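Local structure of probable glutathione S-transferase (Bordetella bronchiseptica RB50, 3H1N) at residues Q113-I118 / W181-L186; L109-L114 / W174-G179; G34-L39 / L188-E193. The protein is a probable glutathione S-transferase, an enzyme of the family that typically conjugates glutathione to electrophilic compounds, and it is assembled here as a dimer. All blocks are in the same frame, centred on the assembly; numbering follows the deposited sequence.

Contact 1: Q113-I118 / W181-L186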
loop_
_atom_site.group_PDB
_atom_site.type_symbol
_atom_site.label_atom_id
_atom_site.label_comp_id
_atom_site.label_asym_id
_atom_site.label_seq_id
_atom_site.Cartn_x
_atom_site.Cartn_y
_atom_site.Cartn_z
ATOM N N GLN B 113 -1.393 1.571 -9.235
ATOM C CA GLN B 113 -1.131 2.753 -8.420
ATOM C C GLN B 113 -2.402 3.455 -7.966
ATOM O O GLN B 113 -2.452 3.963 -6.854
ATOM C CB GLN B 113 -0.135 3.726 -9.055
ATOM C CG GLN B 113 -0.633 4.585 -10.184
ATOM C CD GLN B 113 0.442 5.566 -10.642
ATOM O OE1 GLN B 113 1.476 5.158 -11.145
ATOM N NE2 GLN B 113 0.200 6.857 -10.453
ATOM N N LEU B 114 -3.426 3.469 -8.814
ATOM C CA LEU B 114 -4.723 4.000 -8.405
ATOM C C LEU B 114 -5.262 3.221 -7.203
ATOM O O LEU B 114 -5.720 3.819 -6.221
ATOM C CB LEU B 114 -5.720 3.949 -9.555
ATOM C CG LEU B 114 -5.608 5.026 -10.649
ATOM C CD1 LEU B 114 -6.470 4.649 -11.864
ATOM C CD2 LEU B 114 -5.983 6.434 -10.112
ATOM N N GLN B 115 -5.199 1.890 -7.280
ATOM C CA GLN B 115 -5.629 1.041 -6.162
ATOM C C GLN B 115 -4.834 1.296 -4.882
ATOM O O GLN B 115 -5.409 1.343 -3.793
ATOM C CB GLN B 115 -5.609 -0.460 -6.529
ATOM C CG GLN B 115 -6.162 -1.390 -5.414
ATOM C CD GLN B 115 -7.660 -1.204 -5.157
ATOM O OE1 GLN B 115 -8.108 -1.203 -3.993
ATOM N NE2 GLN B 115 -8.437 -1.066 -6.219
ATOM N N LEU B 116 -3.522 1.475 -5.003
ATOM C CA LEU B 116 -2.705 1.750 -3.827
ATOM C C LEU B 116 -3.048 3.103 -3.215
ATOM O O LEU B 116 -2.927 3.287 -1.992
ATOM C CB LEU B 116 -1.198 1.669 -4.165
ATOM C CG LEU B 116 -0.708 0.264 -4.505
ATOM C CD1 LEU B 116 0.735 0.277 -5.101
ATOM C CD2 LEU B 116 -0.767 -0.630 -3.266
ATOM N N THR B 117 -3.480 4.037 -4.067
ATOM C CA THR B 117 -3.827 5.396 -3.636
ATOM C C THR B 117 -5.168 5.341 -2.937
ATOM O O THR B 117 -5.385 5.998 -1.903
ATOM C CB THR B 117 -3.818 6.386 -4.839
ATOM O OG1 THR B 117 -2.507 6.388 -5.423
ATOM C CG2 THR B 117 -4.165 7.819 -4.396
ATOM N N ILE B 118 -6.063 4.525 -3.484
ATOM C CA ILE B 118 -7.332 4.259 -2.814
ATOM C C ILE B 118 -7.108 3.619 -1.443
ATOM O O ILE B 118 -7.775 3.979 -0.470
ATOM C CB ILE B 118 -8.280 3.435 -3.691
ATOM C CG1 ILE B 118 -8.644 4.246 -4.941
ATOM C CG2 ILE B 118 -9.554 3.035 -2.893
ATOM C CD1 ILE B 118 -9.377 3.437 -6.054
ATOM N N TRP B 181 -15.151 -0.738 -17.002
ATOM C CA TRP B 181 -14.685 -0.623 -15.609
ATOM C C TRP B 181 -13.505 -1.551 -15.341
ATOM O O TRP B 181 -13.403 -2.621 -15.943
ATOM C CB TRP B 181 -15.800 -0.866 -14.569
ATOM C CG TRP B 181 -16.468 -2.244 -14.599
ATOM C CD1 TRP B 181 -17.644 -2.566 -15.221
ATOM C CD2 TRP B 181 -16.009 -3.453 -13.964
ATOM N NE1 TRP B 181 -17.940 -3.898 -15.020
ATOM C CE2 TRP B 181 -16.955 -4.465 -14.255
ATOM C CE3 TRP B 181 -14.889 -3.779 -13.184
ATOM C CZ2 TRP B 181 -16.813 -5.790 -13.796
ATOM C CZ3 TRP B 181 -14.748 -5.093 -12.724
ATOM C CH2 TRP B 181 -15.702 -6.081 -13.031
ATOM N N SER B 182 -12.620 -1.098 -14.454
ATOM C CA SER B 182 -11.521 -1.895 -13.915
ATOM C C SER B 182 -11.774 -2.068 -12.417
ATOM O O SER B 182 -12.682 -1.437 -11.863
ATOM C CB SER B 182 -10.187 -1.176 -14.124
ATOM O OG SER B 182 -10.075 -0.079 -13.223
ATOM N N TYR B 183 -10.976 -2.897 -11.737
ATOM C CA TYR B 183 -11.205 -3.058 -10.302
ATOM C C TYR B 183 -10.981 -1.769 -9.494
ATOM O O TYR B 183 -11.604 -1.589 -8.450
ATOM C CB TYR B 183 -10.419 -4.226 -9.729
ATOM C CG TYR B 183 -8.920 -4.099 -9.782
ATOM C CD1 TYR B 183 -8.233 -3.302 -8.865
ATOM C CD2 TYR B 183 -8.176 -4.841 -10.699
ATOM C CE1 TYR B 183 -6.834 -3.218 -8.886
ATOM C CE2 TYR B 183 -6.780 -4.770 -10.722
ATOM C CZ TYR B 183 -6.116 -3.951 -9.819
ATOM O OH TYR B 183 -4.726 -3.884 -9.821
ATOM N N ALA B 184 -10.107 -0.883 -9.984
ATOM C CA ALA B 184 -9.889 0.417 -9.348
ATOM C C ALA B 184 -11.151 1.308 -9.404
ATOM O O ALA B 184 -11.416 2.078 -8.468
ATOM C CB ALA B 184 -8.697 1.124 -9.965
ATOM N N ASP B 185 -11.923 1.192 -10.481
ATOM C CA ASP B 185 -13.214 1.889 -10.558
ATOM C C ASP B 185 -14.186 1.408 -9.479
ATOM O O ASP B 185 -14.893 2.227 -8.862
ATOM C CB ASP B 185 -13.855 1.766 -11.949
ATOM C CG ASP B 185 -12.988 2.342 -13.044
ATOM O OD1 ASP B 185 -12.961 3.577 -13.206
ATOM O OD2 ASP B 185 -12.344 1.551 -13.763
ATOM N N LEU B 186 -14.231 0.088 -9.251
ATOM C CA LEU B 186 -15.092 -0.461 -8.187
ATOM C C LEU B 186 -14.627 -0.011 -6.807
ATOM O O LEU B 186 -15.431 0.358 -5.951
ATOM C CB LEU B 186 -15.136 -1.988 -8.241
ATOM C CG LEU B 186 -15.528 -2.658 -9.553
ATOM C CD1 LEU B 186 -15.595 -4.166 -9.324
ATOM C CD2 LEU B 186 -16.873 -2.123 -10.103
#
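A184 and L114 make the apolar part of this contact, with the methyl CB of A184 lying 4.1 Å from CB of L114. The two backbones run close here, since CA of Q115 and CA of A184 are 5.4 Å apart. A184 has 65 Å² of its surface covered by the facing helix, although its methyl does not point straight at it. Apart from this pair, I118 makes a van der Waals contact of a methyl with a polar atom, its CD1 coming within 3.4 Å of the carbonyl O of A184.

Helix 105-127 packs here on the start of helix 183-198 in the all-helical domain of the fold. That start is held by polar bonds: S182 and D185 form a capping box, the Ser-X-X-Asp motif known from the C-terminal domain of glutathione transferases. The backbone N of S182 donates to OD2 of D185 over 2.8 Å at 162°, reaching the anti side of the carboxylate. OG of S182 reaches the same oxygen from above the carboxylate plane, also at 2.8 Å, and accepts a weak bond from N of A184. CD2 of L186 sits over one face of the W181 indole, the pairing expected of a hydrophobic staple.

The remaining interaction is between an amide and a ring. Q115 leaves its helix with CG anti to the backbone N (chi1 -175°) and then bends at the next bond, which carries the amide to the rim of Y183. No hydrogen bond links the two segments, and the polar partner of NE2 is OG of S187, one turn along from Y183. NE2 of Q115 lies 3.5 Å from CD1 of Y183, near the ring plane, while CB of Q115 meets the same rim in plane at CE1. Amide and ring are turned 44° against each other, so they do not stack.

Contact 2: L109-L114 / W174-G179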
loop_
_atom_site.group_PDB
_atom_site.type_symbol
_atom_site.label_atom_id
_atom_site.label_comp_id
_atom_site.label_asym_id
_atom_site.label_seq_id
_atom_site.Cartn_x
_atom_site.Cartn_y
_atom_site.Cartn_z
ATOM N N LEU B 109 -0.084 -1.038 -14.554
ATOM C CA LEU B 109 0.650 -0.232 -13.582
ATOM C C LEU B 109 -0.175 0.963 -13.102
ATOM O O LEU B 109 -0.119 1.318 -11.921
ATOM C CB LEU B 109 1.983 0.233 -14.161
ATOM C CG LEU B 109 3.002 -0.884 -14.421
ATOM C CD1 LEU B 109 4.172 -0.400 -15.262
ATOM C CD2 LEU B 109 3.472 -1.514 -13.105
ATOM N N TRP B 110 -0.924 1.578 -14.023
ATOM C CA TRP B 110 -1.798 2.711 -13.706
ATOM C C TRP B 110 -2.913 2.289 -12.756
ATOM O O TRP B 110 -3.152 2.952 -11.744
ATOM C CB TRP B 110 -2.350 3.346 -14.997
ATOM C CG TRP B 110 -3.415 4.422 -14.860
ATOM C CD1 TRP B 110 -4.638 4.442 -15.489
ATOM C CD2 TRP B 110 -3.349 5.627 -14.077
ATOM N NE1 TRP B 110 -5.334 5.587 -15.145
ATOM C CE2 TRP B 110 -4.564 6.331 -14.286
ATOM C CE3 TRP B 110 -2.381 6.181 -13.218
ATOM C CZ2 TRP B 110 -4.843 7.558 -13.656
ATOM C CZ3 TRP B 110 -2.649 7.405 -12.598
ATOM C CH2 TRP B 110 -3.876 8.079 -12.818
ATOM N N VAL B 111 -3.579 1.179 -13.068
ATOM C CA VAL B 111 -4.614 0.648 -12.188
ATOM C C VAL B 111 -4.053 0.275 -10.803
ATOM O O VAL B 111 -4.692 0.547 -9.780
ATOM C CB VAL B 111 -5.418 -0.511 -12.862
ATOM C CG1 VAL B 111 -6.371 -1.195 -11.869
ATOM C CG2 VAL B 111 -6.222 0.049 -14.022
ATOM N N ASN B 112 -2.871 -0.336 -10.784
ATOM C CA ASN B 112 -2.229 -0.722 -9.534
ATOM C C ASN B 112 -1.935 0.504 -8.651
ATOM O O ASN B 112 -2.257 0.493 -7.456
ATOM C CB ASN B 112 -0.944 -1.534 -9.791
ATOM C CG ASN B 112 -0.368 -2.151 -8.517
ATOM O OD1 ASN B 112 -1.094 -2.737 -7.716
ATOM N ND2 ASN B 112 0.957 -2.039 -8.339
ATOM N N GLN B 113 -1.393 1.571 -9.235
ATOM C CA GLN B 113 -1.131 2.753 -8.420
ATOM C C GLN B 113 -2.402 3.455 -7.966
ATOM O O GLN B 113 -2.452 3.963 -6.854
ATOM C CB GLN B 113 -0.135 3.726 -9.055
ATOM C CG GLN B 113 -0.633 4.585 -10.184
ATOM C CD GLN B 113 0.442 5.566 -10.642
ATOM O OE1 GLN B 113 1.476 5.158 -11.145
ATOM N NE2 GLN B 113 0.200 6.857 -10.453
ATOM N N LEU B 114 -3.426 3.469 -8.814
ATOM C CA LEU B 114 -4.723 4.000 -8.405
ATOM C C LEU B 114 -5.262 3.221 -7.203
ATOM O O LEU B 114 -5.720 3.819 -6.221
ATOM C CB LEU B 114 -5.720 3.949 -9.555
ATOM C CG LEU B 114 -5.608 5.026 -10.649
ATOM C CD1 LEU B 114 -6.470 4.649 -11.864
ATOM C CD2 LEU B 114 -5.983 6.434 -10.112
ATOM N N TRP B 174 -14.431 6.282 -17.250
ATOM C CA TRP B 174 -13.749 5.385 -16.314
ATOM C C TRP B 174 -12.329 5.884 -15.994
ATOM O O TRP B 174 -11.852 6.869 -16.565
ATOM C CB TRP B 174 -13.669 3.954 -16.861
ATOM C CG TRP B 174 -14.984 3.276 -17.147
ATOM C CD1 TRP B 174 -15.467 2.911 -18.372
ATOM C CD2 TRP B 174 -15.977 2.874 -16.189
ATOM N NE1 TRP B 174 -16.702 2.306 -18.240
ATOM C CE2 TRP B 174 -17.039 2.277 -16.911
ATOM C CE3 TRP B 174 -16.077 2.968 -14.793
ATOM C CZ2 TRP B 174 -18.182 1.766 -16.282
ATOM C CZ3 TRP B 174 -17.223 2.465 -14.165
ATOM C CH2 TRP B 174 -18.259 1.874 -14.913
ATOM N N LEU B 175 -11.658 5.182 -15.088
ATOM C CA LEU B 175 -10.302 5.537 -14.683
ATOM C C LEU B 175 -9.247 5.191 -15.736
ATOM O O LEU B 175 -8.133 5.736 -15.715
ATOM C CB LEU B 175 -9.955 4.859 -13.353
ATOM C CG LEU B 175 -10.598 5.461 -12.092
ATOM C CD1 LEU B 175 -10.453 4.480 -10.910
ATOM C CD2 LEU B 175 -10.000 6.814 -11.742
ATOM N N THR B 176 -9.585 4.268 -16.634
ATOM C CA THR B 176 -8.635 3.785 -17.652
ATOM C C THR B 176 -9.166 3.994 -19.067
ATOM O O THR B 176 -10.320 4.396 -19.261
ATOM C CB THR B 176 -8.295 2.278 -17.460
ATOM O OG1 THR B 176 -9.377 1.469 -17.942
ATOM C CG2 THR B 176 -8.053 1.974 -15.997
ATOM N N ASP B 177 -8.326 3.707 -20.057
ATOM C CA ASP B 177 -8.721 3.851 -21.459
ATOM C C ASP B 177 -9.140 2.505 -22.055
ATOM O O ASP B 177 -9.367 2.398 -23.260
ATOM C CB ASP B 177 -7.581 4.489 -22.270
ATOM C CG ASP B 177 -7.037 5.760 -21.618
ATOM O OD1 ASP B 177 -7.749 6.796 -21.610
ATOM O OD2 ASP B 177 -5.893 5.721 -21.100
HETATM N N MSE B 178 -9.265 1.494 -21.193
HETATM C CA MSE B 178 -9.538 0.110 -21.612
HETATM C C MSE B 178 -10.911 -0.104 -22.262
HETATM O O MSE B 178 -11.097 -1.073 -23.005
HETATM C CB MSE B 178 -9.291 -0.891 -20.455
HETATM C CG MSE B 178 -10.390 -0.986 -19.401
HETATM SE SE MSE B 178 -10.029 -2.279 -17.954
HETATM C CE MSE B 178 -10.055 -3.841 -19.110
ATOM N N GLY B 179 -11.854 0.799 -22.000
ATOM C CA GLY B 179 -13.187 0.716 -22.583
ATOM C C GLY B 179 -14.248 0.057 -21.719
ATOM O O GLY B 179 -15.336 -0.260 -22.209
#
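The indole of W110 meets L175 at its edge, where NE1 donates to the carbonyl O of L175 over 2.9 Å. The N-H...O angle of 159° and the position of the oxygen close to the ring plane show a well-directed bond, although the donor lies 30° off the carbonyl plane of L175. One face of the same indole is covered from within its own helix by CD1 of L114, offset toward the rim. CG2 of T176 approaches obliquely, 4.2 Å from CD1 of W110. T69 of the second subunit also packs against W110, so this indole lies where the loop, its helix and the dimer partner come together.

CD1 of L114 turns from the indole to L175 as well, lying 3.8 Å from its CB and near both of its delta methyls. The two leucines cross obliquely rather than lying alongside each other.

The loop 174-179 joins helix 142-167 to helix 183-198 in the all-helical domain of the glutathione transferase fold, and here it is laid across helix 105-127. Its L175 is held through both of its backbone polar atoms: O by W110, and N by OD1 of D185, a member of the capping box that starts the next helix.

Packing is tightest at V111, whose CG2 comes to 3.3 Å from CG2 of T176, closer than usual for two methyl groups. T176 places OG1 between its backbone N and carbonyl carbon (chi1 77°), which puts CG2 beside the backbone N and against V111. The hydroxyl is thereby turned into its own loop: OG1 of T176 accepts from N of M178 over 3.3 Å, forming an ST turn that bends the chain away from the helix.

Contact 3: G34-L39 / L188-E193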
loop_
_atom_site.group_PDB
_atom_site.type_symbol
_atom_site.label_atom_id
_atom_site.label_comp_id
_atom_site.label_asym_id
_atom_site.label_seq_id
_atom_site.Cartn_x
_atom_site.Cartn_y
_atom_site.Cartn_z
ATOM N N GLY B 34 -11.953 -6.445 3.022
ATOM C CA GLY B 34 -12.413 -7.561 2.208
ATOM C C GLY B 34 -13.395 -7.114 1.139
ATOM O O GLY B 34 -13.462 -7.713 0.070
ATOM N N GLU B 35 -14.132 -6.041 1.425
ATOM C CA GLU B 35 -15.118 -5.507 0.497
ATOM C C GLU B 35 -14.547 -5.125 -0.865
ATOM O O GLU B 35 -15.227 -5.298 -1.872
ATOM C CB GLU B 35 -15.877 -4.330 1.117
ATOM C CG GLU B 35 -17.196 -3.997 0.426
ATOM C CD GLU B 35 -18.218 -5.136 0.468
ATOM O OE1 GLU B 35 -18.082 -6.083 1.277
ATOM O OE2 GLU B 35 -19.169 -5.079 -0.325
ATOM N N PHE B 36 -13.308 -4.634 -0.911
ATOM C CA PHE B 36 -12.696 -4.293 -2.200
ATOM C C PHE B 36 -12.534 -5.546 -3.073
ATOM O O PHE B 36 -12.786 -5.523 -4.287
ATOM C CB PHE B 36 -11.358 -3.580 -2.010
ATOM C CG PHE B 36 -11.473 -2.230 -1.345
ATOM C CD1 PHE B 36 -11.799 -1.091 -2.090
ATOM C CD2 PHE B 36 -11.239 -2.094 0.026
ATOM C CE1 PHE B 36 -11.891 0.159 -1.476
ATOM C CE2 PHE B 36 -11.341 -0.842 0.655
ATOM C CZ PHE B 36 -11.672 0.284 -0.099
ATOM N N VAL B 37 -12.171 -6.652 -2.441
ATOM C CA VAL B 37 -12.000 -7.918 -3.152
ATOM C C VAL B 37 -13.359 -8.491 -3.562
ATOM O O VAL B 37 -13.542 -8.928 -4.714
ATOM C CB VAL B 37 -11.178 -8.929 -2.316
ATOM C CG1 VAL B 37 -11.045 -10.267 -3.052
ATOM C CG2 VAL B 37 -9.814 -8.361 -2.008
ATOM N N ARG B 38 -14.309 -8.445 -2.626
ATOM C CA ARG B 38 -15.643 -9.003 -2.808
ATOM C C ARG B 38 -16.367 -8.315 -3.970
ATOM O O ARG B 38 -17.036 -8.982 -4.765
ATOM C CB ARG B 38 -16.443 -8.843 -1.501
ATOM C CG ARG B 38 -17.659 -9.731 -1.342
ATOM C CD ARG B 38 -17.894 -10.120 0.134
ATOM N NE ARG B 38 -17.581 -9.007 1.010
ATOM C CZ ARG B 38 -16.743 -9.047 2.045
ATOM N NH1 ARG B 38 -16.527 -7.941 2.737
ATOM N NH2 ARG B 38 -16.169 -10.182 2.419
ATOM N N LEU B 39 -16.237 -6.988 -4.075
ATOM C CA LEU B 39 -16.844 -6.261 -5.204
ATOM C C LEU B 39 -16.313 -6.739 -6.560
ATOM O O LEU B 39 -17.072 -6.958 -7.486
ATOM C CB LEU B 39 -16.658 -4.740 -5.060
ATOM C CG LEU B 39 -17.546 -4.047 -4.021
ATOM C CD1 LEU B 39 -17.013 -2.658 -3.721
ATOM C CD2 LEU B 39 -19.005 -3.978 -4.482
ATOM N N LEU B 188 -13.014 2.691 -6.165
ATOM C CA LEU B 188 -13.215 4.135 -6.041
ATOM C C LEU B 188 -14.659 4.398 -5.629
ATOM O O LEU B 188 -14.938 5.226 -4.736
ATOM C CB LEU B 188 -12.852 4.868 -7.346
ATOM C CG LEU B 188 -12.941 6.417 -7.355
ATOM C CD1 LEU B 188 -12.134 7.063 -6.201
ATOM C CD2 LEU B 188 -12.500 6.987 -8.702
ATOM N N TYR B 189 -15.576 3.667 -6.250
ATOM C CA TYR B 189 -16.975 3.726 -5.840
ATOM C C TYR B 189 -17.088 3.401 -4.342
ATOM O O TYR B 189 -17.781 4.109 -3.591
ATOM C CB TYR B 189 -17.856 2.783 -6.695
ATOM C CG TYR B 189 -19.013 2.175 -5.928
ATOM C CD1 TYR B 189 -20.264 2.800 -5.879
ATOM C CD2 TYR B 189 -18.853 0.969 -5.246
ATOM C CE1 TYR B 189 -21.296 2.248 -5.153
ATOM C CE2 TYR B 189 -19.869 0.425 -4.514
ATOM C CZ TYR B 189 -21.081 1.052 -4.473
ATOM O OH TYR B 189 -22.084 0.480 -3.741
ATOM N N HIS B 190 -16.386 2.351 -3.901
ATOM C CA HIS B 190 -16.533 1.913 -2.521
ATOM C C HIS B 190 -15.969 2.907 -1.506
ATOM O O HIS B 190 -16.589 3.145 -0.464
ATOM C CB HIS B 190 -15.968 0.504 -2.268
ATOM C CG HIS B 190 -16.226 0.015 -0.872
ATOM N ND1 HIS B 190 -17.492 -0.281 -0.415
ATOM C CD2 HIS B 190 -15.393 -0.165 0.181
ATOM C CE1 HIS B 190 -17.426 -0.654 0.852
ATOM N NE2 HIS B 190 -16.158 -0.598 1.236
ATOM N N VAL B 191 -14.803 3.478 -1.792
ATOM C CA VAL B 191 -14.230 4.469 -0.884
ATOM C C VAL B 191 -15.143 5.722 -0.775
ATOM O O VAL B 191 -15.285 6.313 0.311
ATOM C CB VAL B 191 -12.728 4.776 -1.214
ATOM C CG1 VAL B 191 -12.577 5.709 -2.441
ATOM C CG2 VAL B 191 -12.035 5.350 0.008
ATOM N N VAL B 192 -15.820 6.083 -1.870
ATOM C CA VAL B 192 -16.776 7.192 -1.825
ATOM C C VAL B 192 -18.009 6.806 -0.972
ATOM O O VAL B 192 -18.515 7.632 -0.190
ATOM C CB VAL B 192 -17.190 7.680 -3.252
ATOM C CG1 VAL B 192 -18.335 8.679 -3.181
ATOM C CG2 VAL B 192 -15.990 8.295 -3.983
ATOM N N GLU B 193 -18.474 5.558 -1.102
ATOM C CA GLU B 193 -19.550 5.065 -0.232
ATOM C C GLU B 193 -19.155 5.170 1.227
ATOM O O GLU B 193 -19.962 5.587 2.055
ATOM C CB GLU B 193 -19.905 3.593 -0.518
ATOM C CG GLU B 193 -20.791 3.379 -1.715
ATOM C CD GLU B 193 -22.179 3.939 -1.508
ATOM O OE1 GLU B 193 -22.880 3.515 -0.561
ATOM O OE2 GLU B 193 -22.573 4.816 -2.297
#
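H190 is the tightly packed centre of this contact: its side chain is touched by E35, F36 and L39 of the facing helix, and it has 87 Å² of its own surface buried by segment 34-39. With CG anti to the backbone N, the ring reaches across between the two helices. Over one face lies CG of E35, 3.4 Å from CE1 of H190 and 3.7 Å from the ring centroid, a CH-pi contact offset toward the rim. At its edge the imidazole meets F36 in a T-shaped pair: the planes stand at 89°, the centroids are 5.1 Å apart, and CD2 of H190 is held over the F36 face. CD1 of L39 rests 3.6 Å from CB of H190, at the base of the ring. The ring of F238 also meets the imidazole, the planes at about 30°.

Helix 34-43 belongs to the thioredoxin-like N-terminal domain, the first helix after strand 22-25 across a short loop, whereas helix 183-198 is a core helix of the C-terminal domain; the contact is therefore part of the domain interface of the glutathione transferase fold. The two short segments approach to 10.3 Å between axes, with 137° between their N-to-C directions.

Away from H190 the fit slackens. CD1 of L39 stays 4.3 Å from CE2 at the edge of Y189, and V191 comes no nearer to F36 than 4.4 Å, from its backbone N to CE1. These flanks are still buried, being filled by other helices: I118 and T122 pack on F36, and L226 and Y229 on L39.

The carboxylate of E35 turns back from the imidazole toward its own helix. OE1 of E35 takes both NE and NH1 of R38 in a side-on salt bridge; NH2 of R38 also pairs with D50. OE2 of E35 is hydrogen-bonded to the hydroxyl of Y229, so the chain whose CG covers H190 is fixed at its end.

Contacts 1 and 2 use overlapping stretches of helix 105-127 that share Q113 and L114, and their centres are about 7 Å apart. Packing joins them directly, with CZ of Y183 3.4 Å from CG1 of V111 and CD1 of L175 3.6 Å from O of A184. Contact 3 lies about 9 Å from contact 1, centre to centre, further along helix 183-198. I118 bridges them: its CG2 is 4.0 Å from both CE1 of F36 and CB of V191. Contacts 1 and 2 also border the second subunit, whereas contact 3 joins the two domains of one chain and no other chain of the assembly touches its segments; it lies along the interdomain boundary where glutathione transferases generally have their active-site cleft.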